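Local coordinates for UTP-glucose-1-phosphate uridylyltransferase 2 (Trypanosoma brucei, PDB 3GUE), which probably catalyses the reversible transfer of a uridylyl group from UTP to alpha-D-glucose 1-phosphate, yielding UDP-glucose and diphosphate, at residues A[76-82]-A[212-218]; A[231-235]-A[306-310]; A[382-388]-A[431-435]; A[436-442]-A[454-460]. All blocks are in the same frame, centred on the assembly; numbering follows the deposited sequence.

Interaction 1 (A[76-82]-A[212-218]); sequences QAVVLKL and YRYMFIS. With UPG (uridine-5'-diphosphate-glucose), chain C.
Two adjacent parallel strands in the central mixed sheet of the GT-A-like nucleotidyltransferase domain pair here, A77–L82 with Y214–S218, their axes 4.6 Å apart. The pairing begins at Q76, whose O accepts from both R213 N and Y214 N; R213 N lies in the carbonyl plane on a lone pair, whereas Y214 N sits above that plane. Further on, F216 N bonds V78 O, L80 N reaches F216 O in an almost straight bond (177°), and L82 N closes the series on S218 O.

V78 CG2 comes over one face of the Y212 ring as a CH-pi contact, 4.0 Å from the centroid. At the edge of the Y214 ring stands Q76 NE2, 3.9 Å from Y214 CE2, the amide nearly coplanar with the ring. On the sheet face that carries L80, M215 and I217, M215 SD packs on L80 CD2, and I217 CG2 meets L82 CD2 at 3.5 Å. On the other face, shared with Y214 and F216, the K81 chain turns at its second torsion (chi2 -75°), bringing NZ to S218 OG (2.7 Å); NZ also bonds N222 O. A water joins S218 OG to L80 O.

L82 lines the UDP-glucose pocket, its CB 3.6 Å from O4C of the ligand. Strand 128-132 flanks 77-83 and strand 300-309 flanks 214-219, while helix 229-237 covers A77 and Y214, whose OH bonds H236.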
# COMPACT_ATOMS: atom_id res chain seq x y z
N GLN A 76 -12.56 -21.14 -6.25
CA GLN A 76 -11.55 -20.70 -7.24
C GLN A 76 -10.64 -19.54 -6.78
O GLN A 76 -9.74 -19.10 -7.52
CB GLN A 76 -12.25 -20.31 -8.55
CG GLN A 76 -12.75 -21.53 -9.32
CD GLN A 76 -13.70 -21.22 -10.47
OE1 GLN A 76 -14.40 -22.11 -10.96
NE2 GLN A 76 -13.73 -19.97 -10.90
N ALA A 77 -10.88 -19.06 -5.56
CA ALA A 77 -10.26 -17.83 -5.08
C ALA A 77 -8.99 -18.07 -4.22
O ALA A 77 -8.83 -19.11 -3.60
CB ALA A 77 -11.28 -16.99 -4.36
N VAL A 78 -8.07 -17.10 -4.25
CA VAL A 78 -6.75 -17.20 -3.62
C VAL A 78 -6.49 -15.80 -3.05
O VAL A 78 -6.89 -14.80 -3.62
CB VAL A 78 -5.64 -17.56 -4.66
CG1 VAL A 78 -4.25 -17.31 -4.13
CG2 VAL A 78 -5.74 -19.06 -5.11
N VAL A 79 -5.84 -15.74 -1.90
CA VAL A 79 -5.55 -14.45 -1.26
C VAL A 79 -4.06 -14.18 -1.32
O VAL A 79 -3.24 -15.08 -1.10
CB VAL A 79 -6.09 -14.37 0.19
CG1 VAL A 79 -5.73 -13.02 0.86
CG2 VAL A 79 -7.60 -14.56 0.20
N LEU A 80 -3.73 -12.94 -1.68
CA LEU A 80 -2.36 -12.44 -1.60
C LEU A 80 -2.36 -11.15 -0.80
O LEU A 80 -3.16 -10.24 -1.06
CB LEU A 80 -1.79 -12.18 -3.00
CG LEU A 80 -0.36 -11.64 -3.23
CD1 LEU A 80 0.69 -12.44 -2.57
CD2 LEU A 80 -0.07 -11.58 -4.72
N LYS A 81 -1.48 -11.09 0.19
CA LYS A 81 -1.24 -9.84 0.93
C LYS A 81 0.13 -9.32 0.52
O LYS A 81 1.12 -10.06 0.59
CB LYS A 81 -1.30 -10.12 2.44
CG LYS A 81 -2.60 -9.66 3.15
CD LYS A 81 -2.61 -8.13 3.32
CE LYS A 81 -3.53 -7.65 4.45
NZ LYS A 81 -4.85 -7.14 3.93
N LEU A 82 0.19 -8.07 0.04
CA LEU A 82 1.45 -7.42 -0.32
C LEU A 82 2.29 -7.19 0.97
O LEU A 82 1.77 -6.75 1.99
CB LEU A 82 1.20 -6.09 -1.05
CG LEU A 82 0.31 -6.14 -2.31
CD1 LEU A 82 0.07 -4.74 -2.92
CD2 LEU A 82 0.84 -7.13 -3.39
N TYR A 212 -7.67 -22.77 -9.66
CA TYR A 212 -7.88 -21.40 -9.19
C TYR A 212 -7.92 -20.42 -10.38
O TYR A 212 -7.14 -20.57 -11.32
CB TYR A 212 -6.85 -21.01 -8.11
CG TYR A 212 -6.89 -21.92 -6.90
CD1 TYR A 212 -7.97 -21.87 -6.01
CD2 TYR A 212 -5.88 -22.89 -6.68
CE1 TYR A 212 -8.03 -22.71 -4.91
CE2 TYR A 212 -5.94 -23.75 -5.56
CZ TYR A 212 -7.02 -23.64 -4.68
OH TYR A 212 -7.11 -24.45 -3.57
N ARG A 213 -8.83 -19.44 -10.33
CA ARG A 213 -9.05 -18.49 -11.41
C ARG A 213 -9.09 -17.04 -10.93
O ARG A 213 -9.08 -16.13 -11.74
CB ARG A 213 -10.39 -18.77 -12.13
CG ARG A 213 -10.45 -20.03 -12.97
CD ARG A 213 -9.48 -19.96 -14.18
NE ARG A 213 -9.51 -21.21 -14.94
CZ ARG A 213 -8.70 -22.24 -14.72
NH1 ARG A 213 -7.79 -22.18 -13.77
NH2 ARG A 213 -8.79 -23.34 -15.46
N TYR A 214 -9.19 -16.83 -9.62
CA TYR A 214 -9.33 -15.48 -9.06
C TYR A 214 -8.40 -15.24 -7.88
O TYR A 214 -8.17 -16.13 -7.04
CB TYR A 214 -10.78 -15.23 -8.64
CG TYR A 214 -11.73 -15.14 -9.81
CD1 TYR A 214 -11.80 -13.98 -10.56
CD2 TYR A 214 -12.52 -16.23 -10.19
CE1 TYR A 214 -12.70 -13.88 -11.67
CE2 TYR A 214 -13.39 -16.14 -11.28
CZ TYR A 214 -13.49 -14.96 -12.01
OH TYR A 214 -14.34 -14.88 -13.11
N MET A 215 -7.88 -14.02 -7.82
CA MET A 215 -7.00 -13.62 -6.76
C MET A 215 -7.43 -12.29 -6.17
O MET A 215 -7.58 -11.32 -6.88
CB MET A 215 -5.55 -13.51 -7.25
CG MET A 215 -4.61 -12.95 -6.21
SD MET A 215 -2.90 -13.07 -6.74
CE MET A 215 -2.67 -14.85 -6.78
N PHE A 216 -7.60 -12.29 -4.85
CA PHE A 216 -7.80 -11.07 -4.10
C PHE A 216 -6.49 -10.57 -3.47
O PHE A 216 -5.84 -11.28 -2.67
CB PHE A 216 -8.92 -11.25 -3.05
CG PHE A 216 -9.15 -10.03 -2.19
CD1 PHE A 216 -9.67 -8.86 -2.76
CD2 PHE A 216 -8.86 -10.05 -0.84
CE1 PHE A 216 -9.86 -7.73 -2.00
CE2 PHE A 216 -9.06 -8.89 -0.03
CZ PHE A 216 -9.56 -7.74 -0.63
N ILE A 217 -6.11 -9.35 -3.85
CA ILE A 217 -4.87 -8.71 -3.41
C ILE A 217 -5.19 -7.43 -2.65
O ILE A 217 -6.06 -6.65 -3.07
CB ILE A 217 -3.96 -8.30 -4.61
CG1 ILE A 217 -4.02 -9.33 -5.74
CG2 ILE A 217 -2.49 -8.02 -4.15
CD1 ILE A 217 -3.39 -8.81 -7.03
N SER A 218 -4.49 -7.22 -1.54
CA SER A 218 -4.58 -6.01 -0.72
C SER A 218 -3.25 -5.68 -0.02
O SER A 218 -2.37 -6.55 0.11
CB SER A 218 -5.68 -6.17 0.33
OG SER A 218 -5.37 -7.21 1.25
N1 UPG C . 4.87 -3.21 -1.53
C2 UPG C . 5.38 -4.40 -2.09
N3 UPG C . 6.39 -4.27 -3.03
C4 UPG C . 6.91 -3.05 -3.42
C5 UPG C . 6.39 -1.87 -2.88
C6 UPG C . 5.37 -1.93 -1.94
O2 UPG C . 5.01 -5.54 -1.79
O4 UPG C . 7.82 -3.06 -4.25
C1C UPG C . 3.76 -3.29 -0.52
C2C UPG C . 3.86 -2.50 0.79
O2C UPG C . 4.66 -3.20 1.75
C3C UPG C . 2.39 -2.51 1.21
C4C UPG C . 1.67 -2.33 -0.13
O4C UPG C . 2.60 -2.76 -1.16
O3C UPG C . 2.05 -3.80 1.72
C5C UPG C . 1.32 -0.83 -0.40
O5C UPG C . 2.44 -0.01 -0.60
PA UPG C . 2.51 1.47 0.02
O1A UPG C . 2.10 1.31 1.44
O2A UPG C . 3.78 2.14 -0.29
O3A UPG C . 1.27 2.22 -0.76
PB UPG C . 1.34 3.03 -2.17
O1B UPG C . 1.98 2.15 -3.17
O2B UPG C . 1.86 4.42 -1.97
O3B UPG C . -0.23 3.22 -2.42
C1' UPG C . -1.06 2.02 -2.66
C2' UPG C . -1.72 2.14 -4.03
C3' UPG C . -2.52 3.43 -4.04
C4' UPG C . -3.60 3.36 -2.94
C5' UPG C . -2.94 3.11 -1.56
C6' UPG C . -3.98 2.72 -0.54
O2' UPG C . -0.73 2.19 -5.08
O3' UPG C . -3.07 3.63 -5.33
O4' UPG C . -4.36 4.55 -2.90
O5' UPG C . -2.01 1.99 -1.58
O6' UPG C . -3.43 2.87 0.77
O HOH W 1 -5.33 -9.79 0.41

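Interaction 2 (A[231-235]-A[306-310]); sequences LLDYM and IWINL
Helix 231-235 passes strand 306-309 with their axes 10.2 Å apart at closest approach and their N-to-C directions 44° apart, a separation wide enough for one layer of side chains. L232 and W307 have the nearest CA atoms, at 7.8 Å. This is the alpha/beta layering of the GT-A-like domain, in which a helix covers one face of the central sheet.

W307 has more surface covered than any other residue of the contact. With CG anti to the carbonyl carbon (chi1 -76°), the ring system is directed at the helix. L232 meets it at about a right angle: CB lies over one face, 4.2 Å from the centroid of the six-membered ring and offset toward the rim, while CD1 approaches CZ3 of W307 to 3.6 Å. L231 CD2 comes obliquely toward the pyrrole side, 4.1 Å from W307 NE1.

M235 makes the largest contribution from the helix. Its fully extended chain (chi1 -176°) spans the gap until SD lies 3.4 Å from CB of W307, and SD makes an oblique Met-aromatic contact, 5.0 Å from the centroid of the five-membered ring. CE then runs on to the strand backbone, 3.4 Å from W307 O and close to N309 N. N309 itself is the N-cap of the following helix, OD1 accepting from E312 N. F216 meets the W307 ring from the neighbouring strand.

The contact is therefore apolar and sulfur-aromatic in character: buried methyl groups, thioether and indole hold the layers together by shape and dispersion, and none of the cross-segment contacts is a hydrogen bond.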
# COMPACT_ATOMS: atom_id res chain seq x y z
N LEU A 231 -18.99 -9.67 -4.25
CA LEU A 231 -18.25 -8.85 -5.21
C LEU A 231 -17.51 -9.74 -6.18
O LEU A 231 -17.41 -9.47 -7.38
CB LEU A 231 -17.26 -7.96 -4.49
CG LEU A 231 -16.54 -6.91 -5.34
CD1 LEU A 231 -17.50 -6.02 -6.19
CD2 LEU A 231 -15.67 -6.06 -4.41
N LEU A 232 -16.97 -10.82 -5.65
CA LEU A 232 -16.47 -11.85 -6.53
C LEU A 232 -17.53 -12.28 -7.53
O LEU A 232 -17.24 -12.37 -8.73
CB LEU A 232 -15.95 -13.04 -5.73
CG LEU A 232 -15.41 -14.21 -6.55
CD1 LEU A 232 -14.44 -13.68 -7.66
CD2 LEU A 232 -14.72 -15.16 -5.61
N ASP A 233 -18.74 -12.55 -7.04
CA ASP A 233 -19.88 -12.99 -7.87
C ASP A 233 -20.12 -11.98 -9.00
O ASP A 233 -20.26 -12.36 -10.15
CB ASP A 233 -21.17 -13.10 -7.02
CG ASP A 233 -21.22 -14.34 -6.14
OD1 ASP A 233 -20.40 -15.27 -6.29
OD2 ASP A 233 -22.14 -14.40 -5.30
N TYR A 234 -20.14 -10.70 -8.63
CA TYR A 234 -20.33 -9.59 -9.56
C TYR A 234 -19.28 -9.52 -10.66
O TYR A 234 -19.62 -9.36 -11.84
CB TYR A 234 -20.33 -8.27 -8.82
CG TYR A 234 -20.36 -7.08 -9.77
CD1 TYR A 234 -21.53 -6.75 -10.46
CD2 TYR A 234 -19.22 -6.30 -9.98
CE1 TYR A 234 -21.57 -5.69 -11.32
CE2 TYR A 234 -19.24 -5.23 -10.85
CZ TYR A 234 -20.44 -4.92 -11.52
OH TYR A 234 -20.51 -3.85 -12.39
N MET A 235 -18.02 -9.61 -10.25
CA MET A 235 -16.88 -9.55 -11.16
C MET A 235 -16.97 -10.65 -12.23
O MET A 235 -16.79 -10.40 -13.44
CB MET A 235 -15.61 -9.72 -10.34
CG MET A 235 -14.34 -9.59 -11.14
SD MET A 235 -12.96 -10.21 -10.19
CE MET A 235 -11.66 -9.96 -11.43
N ILE A 306 -7.63 -5.20 -4.78
CA ILE A 306 -7.82 -5.50 -6.21
C ILE A 306 -8.06 -6.99 -6.46
O ILE A 306 -7.29 -7.83 -6.02
CB ILE A 306 -6.58 -5.10 -7.07
CG1 ILE A 306 -6.08 -3.67 -6.77
CG2 ILE A 306 -6.85 -5.31 -8.54
CD1 ILE A 306 -7.08 -2.61 -7.07
N TRP A 307 -9.11 -7.28 -7.23
CA TRP A 307 -9.43 -8.63 -7.72
C TRP A 307 -8.92 -8.82 -9.14
O TRP A 307 -9.24 -8.04 -10.05
CB TRP A 307 -10.92 -8.86 -7.76
CG TRP A 307 -11.58 -9.13 -6.43
CD1 TRP A 307 -12.12 -8.21 -5.57
CD2 TRP A 307 -11.81 -10.42 -5.83
NE1 TRP A 307 -12.65 -8.84 -4.48
CE2 TRP A 307 -12.47 -10.19 -4.60
CE3 TRP A 307 -11.50 -11.73 -6.20
CZ2 TRP A 307 -12.82 -11.23 -3.73
CZ3 TRP A 307 -11.86 -12.78 -5.33
CH2 TRP A 307 -12.53 -12.52 -4.12
N ILE A 308 -8.19 -9.90 -9.34
CA ILE A 308 -7.79 -10.25 -10.69
C ILE A 308 -8.28 -11.65 -11.08
O ILE A 308 -8.40 -12.55 -10.24
CB ILE A 308 -6.25 -10.05 -10.93
CG1 ILE A 308 -5.43 -10.95 -10.01
CG2 ILE A 308 -5.83 -8.51 -10.79
CD1 ILE A 308 -3.91 -11.00 -10.41
N ASN A 309 -8.65 -11.77 -12.34
CA ASN A 309 -8.89 -13.06 -12.96
C ASN A 309 -7.53 -13.56 -13.48
O ASN A 309 -6.86 -12.90 -14.30
CB ASN A 309 -9.94 -12.95 -14.08
CG ASN A 309 -10.25 -14.31 -14.76
OD1 ASN A 309 -9.37 -14.94 -15.31
ND2 ASN A 309 -11.48 -14.76 -14.67
N LEU A 310 -7.15 -14.73 -12.98
CA LEU A 310 -5.83 -15.29 -13.17
C LEU A 310 -5.61 -15.81 -14.60
O LEU A 310 -4.52 -15.67 -15.15
CB LEU A 310 -5.58 -16.37 -12.11
CG LEU A 310 -5.51 -15.90 -10.65
CD1 LEU A 310 -5.31 -17.10 -9.75
CD2 LEU A 310 -4.36 -14.90 -10.48

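Interaction 3 (A[382-388]-A[431-435]); sequences LALRSDA and VPSLR
D387 carries the polar side of this contact, its carboxylate accepting from three groups of loop 431-435. OD1 takes two backbone donors, L434 N at 2.8 Å and R435 N at 2.9 Å, which arrive on the syn side from opposite faces of the carboxylate plane. OD2 accepts the proton of S433 OG at 2.5 Å, also syn and only 16° out of plane. The same oxygen makes a long salt bridge with R435 NE (3.5 Å), the two planar groups turned 57° apart; the guanidinium has a second acidic partner, E402, through NH1. D387 CG sits between its backbone N and carbonyl carbon (chi1 66°), which turns the carboxylate to the loop. Such a gathering of donors would be expected to favour the ionised carboxylate.

The backbone N of D387 is satisfied by a water that passes a hydrogen bond on to P432 O. S386, the first residue to leave helical geometry after helix 378-385, is engaged twice within its own segment: OG donates to A383 O and accepts from A388 N, the latter an ST turn. The contact thus ties the end of this helix to the loop that leads from helix 420-427 into the C-terminal parallel strands, which are consistent with the left-handed beta-helix of related pyrophosphorylases.

In the apolar part, L382 CG meets L434 CD1 at 3.9 Å, the side chains crossing at about a right angle, and L382 CD1 reaches P432 CD. V431 CG1 packs against S386 CA at 3.8 Å, while strand 409-412 touches both L382 and L434 through I410.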
# COMPACT_ATOMS: atom_id res chain seq x y z
N LEU A 382 -0.86 6.24 14.29
CA LEU A 382 -1.50 6.84 15.45
C LEU A 382 -3.01 6.58 15.48
O LEU A 382 -3.56 6.21 16.55
CB LEU A 382 -1.23 8.36 15.50
CG LEU A 382 -1.99 9.24 16.51
CD1 LEU A 382 -1.79 8.71 17.94
CD2 LEU A 382 -1.52 10.71 16.41
N ALA A 383 -3.67 6.79 14.33
CA ALA A 383 -5.13 6.63 14.26
C ALA A 383 -5.51 5.16 14.44
O ALA A 383 -6.43 4.85 15.21
CB ALA A 383 -5.72 7.18 12.94
N LEU A 384 -4.73 4.27 13.83
CA LEU A 384 -5.00 2.84 13.92
C LEU A 384 -4.85 2.29 15.33
O LEU A 384 -5.70 1.50 15.81
CB LEU A 384 -4.11 2.04 12.97
CG LEU A 384 -4.60 0.62 12.67
CD1 LEU A 384 -5.98 0.64 11.99
CD2 LEU A 384 -3.62 -0.06 11.77
N ARG A 385 -3.79 2.75 16.00
CA ARG A 385 -3.43 2.30 17.34
C ARG A 385 -4.45 2.84 18.34
O ARG A 385 -4.70 2.21 19.36
CB ARG A 385 -2.02 2.73 17.70
CG ARG A 385 -0.93 1.85 17.11
CD ARG A 385 0.46 2.24 17.57
NE ARG A 385 1.43 1.30 17.05
CZ ARG A 385 2.75 1.38 17.25
NH1 ARG A 385 3.26 2.38 17.95
NH2 ARG A 385 3.53 0.44 16.73
N SER A 386 -5.07 3.98 18.01
CA SER A 386 -6.08 4.58 18.87
C SER A 386 -7.47 3.92 18.76
O SER A 386 -7.76 3.20 17.80
CB SER A 386 -6.23 6.06 18.53
OG SER A 386 -7.10 6.18 17.43
N ASP A 387 -8.34 4.28 19.71
CA ASP A 387 -9.72 3.77 19.83
C ASP A 387 -10.63 4.27 18.66
O ASP A 387 -11.83 3.96 18.61
CB ASP A 387 -10.31 4.11 21.22
CG ASP A 387 -10.50 5.62 21.46
OD1 ASP A 387 -10.19 6.39 20.57
OD2 ASP A 387 -11.01 6.05 22.53
N ALA A 388 -10.06 5.05 17.75
CA ALA A 388 -10.76 5.40 16.51
C ALA A 388 -11.02 4.16 15.66
O ALA A 388 -11.97 4.14 14.86
CB ALA A 388 -9.95 6.43 15.71
N VAL A 431 -1.12 6.46 23.97
CA VAL A 431 -1.89 6.74 22.75
C VAL A 431 -3.18 7.41 23.22
O VAL A 431 -3.89 6.83 24.04
CB VAL A 431 -2.21 5.43 21.95
CG1 VAL A 431 -2.90 5.75 20.60
CG2 VAL A 431 -0.95 4.62 21.73
N PRO A 432 -3.48 8.64 22.72
CA PRO A 432 -4.70 9.33 23.13
C PRO A 432 -5.95 8.69 22.53
O PRO A 432 -5.86 7.97 21.53
CB PRO A 432 -4.50 10.76 22.57
CG PRO A 432 -3.68 10.52 21.31
CD PRO A 432 -2.70 9.43 21.75
N SER A 433 -7.10 8.94 23.16
CA SER A 433 -8.41 8.55 22.62
C SER A 433 -8.64 9.51 21.44
O SER A 433 -8.45 10.72 21.57
CB SER A 433 -9.50 8.70 23.70
OG SER A 433 -10.83 8.44 23.27
N LEU A 434 -9.01 8.95 20.29
CA LEU A 434 -9.29 9.74 19.06
C LEU A 434 -10.62 9.39 18.40
O LEU A 434 -10.92 9.87 17.31
CB LEU A 434 -8.14 9.58 18.03
CG LEU A 434 -6.76 10.13 18.47
CD1 LEU A 434 -5.71 9.67 17.52
CD2 LEU A 434 -6.74 11.67 18.54
N ARG A 435 -11.43 8.56 19.04
CA ARG A 435 -12.73 8.20 18.50
C ARG A 435 -13.69 9.40 18.32
O ARG A 435 -14.51 9.40 17.42
CB ARG A 435 -13.40 7.06 19.30
CG ARG A 435 -13.57 7.34 20.79
CD ARG A 435 -14.27 6.20 21.54
NE ARG A 435 -14.44 6.61 22.93
CZ ARG A 435 -15.38 7.46 23.36
NH1 ARG A 435 -16.27 7.97 22.51
NH2 ARG A 435 -15.44 7.78 24.64
O HOH W 2 -6.89 5.46 22.03

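Interaction 4 (A[436-442]-A[454-460]); sequences QCTSLTV and VRGNVVI
Q436, V454 and I460 have the most surface buried here, the first two together at the start of a parallel pairing and I460 at its far end. Q436 lies alongside R455, the two chains pointing the same way with amide and guanidinium planes 54° apart; R455 NE bonds S453 OG. Q436 O accepts from G456 N (2.9 Å, 171°), and a water links Q436 N to V454 O.

V454 CG1, anti to the backbone N (chi1 174°), touches C437 SG at 3.8 Å and L440 CD1 at 4.2 Å. L440 CD1 continues to V458 CG1 at 3.6 Å.

Between C437 and S439, where the chain turns a corner, the register shifts by one residue, a beta bulge: G456 O accepts from both T438 N and S439 N, from the same face of its plane. G456 has positive phi, a conformation that favours glycine. Beyond the bulge, T441 N bonds V458 O.

I460 N donates to T441 O at 2.7 Å, its CD1 meets L440 CD1 at 4.2 Å, and its CB meets V442 CG2.

The chemistry is thus divided: backbone bonds join successive coils of what is probably a left-handed parallel beta-helix, as in relatives, and the side where C437, L440, V454, V458 and I460 meet is held by apolar contact.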
# COMPACT_ATOMS: atom_id res chain seq x y z
N GLN A 436 -13.55 10.44 19.15
CA GLN A 436 -14.36 11.65 19.01
C GLN A 436 -13.63 12.77 18.26
O GLN A 436 -14.09 13.91 18.25
CB GLN A 436 -14.81 12.17 20.38
CG GLN A 436 -15.25 11.10 21.38
CD GLN A 436 -15.71 11.69 22.69
OE1 GLN A 436 -14.96 11.72 23.68
NE2 GLN A 436 -16.93 12.20 22.71
N CYS A 437 -12.47 12.45 17.66
CA CYS A 437 -11.64 13.47 17.05
C CYS A 437 -11.94 13.63 15.56
O CYS A 437 -11.92 12.66 14.81
CB CYS A 437 -10.17 13.12 17.27
SG CYS A 437 -9.07 14.20 16.39
N THR A 438 -12.26 14.84 15.14
CA THR A 438 -12.44 15.08 13.70
C THR A 438 -11.11 15.51 13.06
O THR A 438 -10.88 15.33 11.87
CB THR A 438 -13.59 16.11 13.34
OG1 THR A 438 -13.25 17.41 13.79
CG2 THR A 438 -14.92 15.72 13.95
N SER A 439 -10.22 16.06 13.88
CA SER A 439 -8.99 16.68 13.38
C SER A 439 -7.98 16.86 14.52
O SER A 439 -8.33 17.33 15.59
CB SER A 439 -9.34 18.05 12.79
OG SER A 439 -8.27 18.59 12.09
N LEU A 440 -6.74 16.45 14.30
CA LEU A 440 -5.67 16.72 15.28
C LEU A 440 -4.38 17.16 14.57
O LEU A 440 -3.83 16.42 13.76
CB LEU A 440 -5.40 15.51 16.19
CG LEU A 440 -4.16 15.59 17.09
CD1 LEU A 440 -4.35 16.56 18.30
CD2 LEU A 440 -3.67 14.20 17.55
N THR A 441 -3.93 18.37 14.89
CA THR A 441 -2.71 18.92 14.34
C THR A 441 -1.69 19.12 15.47
O THR A 441 -1.99 19.73 16.52
CB THR A 441 -3.03 20.24 13.54
OG1 THR A 441 -3.88 19.92 12.43
CG2 THR A 441 -1.77 20.90 13.02
N VAL A 442 -0.48 18.60 15.25
CA VAL A 442 0.59 18.68 16.23
C VAL A 442 1.84 19.24 15.61
O VAL A 442 2.25 18.81 14.53
CB VAL A 442 0.88 17.31 16.86
CG1 VAL A 442 2.08 17.36 17.82
CG2 VAL A 442 -0.40 16.78 17.57
N VAL A 454 -9.01 13.17 23.02
CA VAL A 454 -9.01 14.25 22.00
C VAL A 454 -10.39 14.32 21.31
O VAL A 454 -10.90 13.31 20.79
CB VAL A 454 -7.84 14.12 20.96
CG1 VAL A 454 -7.97 15.15 19.86
CG2 VAL A 454 -6.47 14.22 21.62
N ARG A 455 -10.99 15.52 21.32
CA ARG A 455 -12.36 15.69 20.86
C ARG A 455 -12.51 16.88 19.90
O ARG A 455 -11.99 17.99 20.16
CB ARG A 455 -13.30 15.91 22.05
CG ARG A 455 -13.36 14.77 23.03
CD ARG A 455 -13.99 15.22 24.35
NE ARG A 455 -13.87 14.15 25.34
CZ ARG A 455 -14.42 14.15 26.55
NH1 ARG A 455 -15.16 15.16 26.97
NH2 ARG A 455 -14.20 13.11 27.35
N GLY A 456 -13.25 16.66 18.83
CA GLY A 456 -13.54 17.73 17.86
C GLY A 456 -12.31 18.05 17.02
O GLY A 456 -11.66 17.13 16.53
N ASN A 457 -12.03 19.35 16.84
CA ASN A 457 -10.83 19.85 16.16
C ASN A 457 -9.75 20.38 17.12
O ASN A 457 -9.86 21.52 17.62
CB ASN A 457 -11.21 20.94 15.16
CG ASN A 457 -12.08 20.41 14.02
OD1 ASN A 457 -13.02 21.06 13.59
ND2 ASN A 457 -11.76 19.23 13.55
N VAL A 458 -8.70 19.59 17.34
CA VAL A 458 -7.64 19.93 18.30
C VAL A 458 -6.32 20.33 17.63
O VAL A 458 -5.82 19.63 16.75
CB VAL A 458 -7.43 18.80 19.33
CG1 VAL A 458 -6.16 19.00 20.20
CG2 VAL A 458 -8.66 18.68 20.21
N VAL A 459 -5.76 21.47 18.07
CA VAL A 459 -4.42 21.87 17.67
C VAL A 459 -3.46 21.90 18.89
O VAL A 459 -3.82 22.40 19.98
CB VAL A 459 -4.42 23.25 16.90
CG1 VAL A 459 -3.01 23.65 16.44
CG2 VAL A 459 -5.39 23.22 15.69
N ILE A 460 -2.26 21.34 18.73
CA ILE A 460 -1.23 21.39 19.78
C ILE A 460 0.09 21.88 19.17
O ILE A 460 0.75 21.12 18.46
CB ILE A 460 -1.02 20.00 20.49
CG1 ILE A 460 -2.36 19.40 20.96
CG2 ILE A 460 -0.04 20.13 21.69
CD1 ILE A 460 -2.24 17.99 21.65
O HOH W 3 -11.78 10.85 21.50
O HOH W 4 -6.83 20.37 14.11

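Interactions 1 and 2 form one unit, their centres 9 Å apart: strands 214-219 and 300-309 are neighbours in the central sheet, and I217 O lies 2.7 Å from I306 N, as R213 O does from L310 N, both probable hydrogen bonds. Of the four contacts, interaction 1 reaches the UDP-glucose site through L82, whereas I308 of interaction 2 has its side chain about 13 Å from the ligand. Interactions 3 and 4 make a second unit, centres 11 Å apart, joined where S433 O approaches V454 N at 2.9 Å and L434 packs on V454. Between the units, interactions 1 and 3 have nearest atoms about 11 Å apart, while the A383 side chain of interaction 3 is about 13 Å from UDP-glucose.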